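Local coordinates for putative large adhesion protein (Lap) involved in biofilm formation (PDB 6M8M) that probably contributes to surface attachment by a bacterial RTX adhesin during biofilm formation, through a calcium-containing PA14 domain that binds glucose, at residues A[127-132]-A[192-197]. Residues are numbered along the deposited sequence; the frame is centred on the assembly and turned at random.
Sequences GTYQFR and LREQGG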
loop_
_atom_site.group_PDB
_atom_site.type_symbol
_atom_site.label_atom_id
_atom_site.label_comp_id
_atom_site.label_asym_id
_atom_site.label_seq_id
_atom_site.Cartn_x
_atom_site.Cartn_y
_atom_site.Cartn_z
ATOM N N GLY A 127 8.295 -15.980 13.812
ATOM C CA GLY A 127 7.058 -16.662 13.496
ATOM C C GLY A 127 6.803 -16.724 12.012
ATOM O O GLY A 127 7.611 -16.288 11.192
ATOM N N THR A 128 5.651 -17.306 11.706
ATOM C CA THR A 128 5.155 -17.525 10.355
ATOM C C THR A 128 3.849 -16.760 10.235
ATOM O O THR A 128 2.955 -16.922 11.068
ATOM C CB THR A 128 4.939 -19.015 10.097
ATOM O OG1 THR A 128 6.172 -19.705 10.363
ATOM C CG2 THR A 128 4.459 -19.254 8.686
ATOM N N TYR A 129 3.775 -15.889 9.239
ATOM C CA TYR A 129 2.701 -14.921 9.096
ATOM C C TYR A 129 2.174 -14.950 7.669
ATOM O O TYR A 129 2.739 -15.589 6.783
ATOM C CB TYR A 129 3.207 -13.517 9.467
ATOM C CG TYR A 129 3.747 -13.438 10.883
ATOM C CD1 TYR A 129 2.900 -13.203 11.950
ATOM C CD2 TYR A 129 5.099 -13.620 11.147
ATOM C CE1 TYR A 129 3.385 -13.149 13.245
ATOM C CE2 TYR A 129 5.586 -13.565 12.446
ATOM C CZ TYR A 129 4.725 -13.340 13.487
ATOM O OH TYR A 129 5.187 -13.268 14.801
ATOM N N GLN A 130 1.088 -14.219 7.431
ATOM C CA GLN A 130 0.424 -14.253 6.137
ATOM C C GLN A 130 -0.466 -13.033 5.997
ATOM O O GLN A 130 -1.237 -12.713 6.903
ATOM C CB GLN A 130 -0.415 -15.525 6.029
ATOM C CG GLN A 130 -1.121 -15.727 4.716
ATOM C CD GLN A 130 -1.897 -17.026 4.712
ATOM O OE1 GLN A 130 -2.522 -17.377 5.704
ATOM N NE2 GLN A 130 -1.844 -17.754 3.612
ATOM N N PHE A 131 -0.378 -12.378 4.840
ATOM C CA PHE A 131 -1.251 -11.269 4.502
ATOM C C PHE A 131 -2.440 -11.748 3.675
ATOM O O PHE A 131 -2.353 -12.712 2.913
ATOM C CB PHE A 131 -0.498 -10.226 3.675
ATOM C CG PHE A 131 0.518 -9.427 4.437
ATOM C CD1 PHE A 131 0.132 -8.338 5.186
ATOM C CD2 PHE A 131 1.866 -9.733 4.351
ATOM C CE1 PHE A 131 1.085 -7.581 5.865
ATOM C CE2 PHE A 131 2.811 -8.978 5.025
ATOM C CZ PHE A 131 2.420 -7.898 5.776
ATOM N N ARG A 132 -3.536 -11.008 3.790
ATOM C CA ARG A 132 -4.684 -11.104 2.895
ATOM C C ARG A 132 -5.038 -9.681 2.495
ATOM O O ARG A 132 -5.084 -8.794 3.349
ATOM C CB ARG A 132 -5.864 -11.825 3.537
ATOM C CG ARG A 132 -7.037 -11.979 2.582
ATOM C CD ARG A 132 -8.087 -12.904 3.151
ATOM N NE ARG A 132 -8.762 -12.292 4.272
ATOM C CZ ARG A 132 -9.764 -12.853 4.942
ATOM N NH1 ARG A 132 -10.199 -14.060 4.594
ATOM N NH2 ARG A 132 -10.324 -12.209 5.951
ATOM N N LEU A 192 -3.286 -8.993 8.295
ATOM C CA LEU A 192 -2.146 -9.836 8.644
ATOM C C LEU A 192 -2.584 -10.811 9.723
ATOM O O LEU A 192 -3.321 -10.436 10.640
ATOM C CB LEU A 192 -1.015 -8.952 9.161
ATOM C CG LEU A 192 0.256 -9.678 9.599
ATOM C CD1 LEU A 192 0.939 -10.372 8.453
ATOM C CD2 LEU A 192 1.236 -8.685 10.229
ATOM N N ARG A 193 -2.131 -12.053 9.615
ATOM C CA ARG A 193 -2.312 -13.016 10.687
ATOM C C ARG A 193 -1.024 -13.782 10.915
ATOM O O ARG A 193 -0.167 -13.896 10.037
ATOM C CB ARG A 193 -3.426 -14.009 10.390
ATOM C CG ARG A 193 -3.144 -14.966 9.268
ATOM C CD ARG A 193 -4.347 -15.849 9.109
ATOM N NE ARG A 193 -4.275 -16.696 7.944
ATOM C CZ ARG A 193 -5.202 -17.601 7.631
ATOM N NH1 ARG A 193 -6.250 -17.786 8.428
ATOM N NH2 ARG A 193 -5.076 -18.319 6.540
ATOM N N GLU A 194 -0.908 -14.346 12.108
ATOM C CA GLU A 194 0.028 -15.425 12.353
ATOM C C GLU A 194 -0.620 -16.717 11.891
ATOM O O GLU A 194 -1.840 -16.878 11.966
ATOM C CB GLU A 194 0.359 -15.499 13.838
ATOM C CG GLU A 194 1.452 -16.496 14.156
ATOM C CD GLU A 194 1.969 -16.402 15.588
ATOM O OE1 GLU A 194 1.423 -15.605 16.380
ATOM O OE2 GLU A 194 2.933 -17.121 15.927
ATOM N N GLN A 195 0.189 -17.627 11.362
ATOM C CA GLN A 195 -0.293 -18.953 11.003
ATOM C C GLN A 195 -1.034 -19.577 12.182
ATOM O O GLN A 195 -0.545 -19.576 13.316
ATOM C CB GLN A 195 0.909 -19.812 10.622
ATOM C CG GLN A 195 0.592 -21.240 10.198
ATOM C CD GLN A 195 1.856 -22.017 9.938
ATOM O OE1 GLN A 195 2.103 -22.501 8.832
ATOM N NE2 GLN A 195 2.678 -22.132 10.954
ATOM N N GLY A 196 -2.229 -20.107 11.904
ATOM C CA GLY A 196 -3.058 -20.680 12.943
ATOM C C GLY A 196 -3.867 -19.670 13.709
ATOM O O GLY A 196 -4.565 -20.042 14.667
ATOM N N GLY A 197 -3.780 -18.403 13.340
ATOM C CA GLY A 197 -4.517 -17.364 14.005
ATOM C C GLY A 197 -5.482 -16.626 13.099
ATOM O O GLY A 197 -5.692 -17.004 11.943
HETATM O O HOH W 1 4.227 -18.462 13.921
#
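Gln-130 and Arg-193 pair through both backbone and side chains. Gln-130 N donates to Arg-193 O, and Arg-193 N returns a straighter bond to Gln-130 O, 2.9 Å long. Their side chains run side by side in the same direction. Gln-130 OE1 accepts from Arg-193 NE at 2.9 Å and from Arg-193 NH2 at 2.8 Å, lying almost in the guanidinium plane. The Gln-130 chain is extended, with CG anti to the backbone N (chi1 -178°), which carries the amide out to this edge. Gln-130 NE2 donates to Gly-162 O, so both ends of the amide are held and its rotation is fixed.

Leu-192, Tyr-129 and Phe-131 point to the other face. Leu-192 CD1 sits over the centre of the Phe-131 ring, a CH-pi contact 3.8 Å from the centroid. The same methyl meets Tyr-129 CB at 4.0 Å. Phe-202 packs edge-to-face with Phe-131. The Tyr-129 ring lies obliquely against Glu-194 CA, and its OH bonds to Gln-125 O.

At the strand end, Gln-195 N gives a nearly straight bond to Thr-128 O. A water accepts from Thr-128 N and donates to Glu-194 OE2 at 2.7 Å. Strand 186-194 then leaves through a type II turn, Glu-194 to Gly-197. This is antiparallel pairing within the five-stranded sheet of the PA14 beta-sandwich, at the end remote from the glucose site.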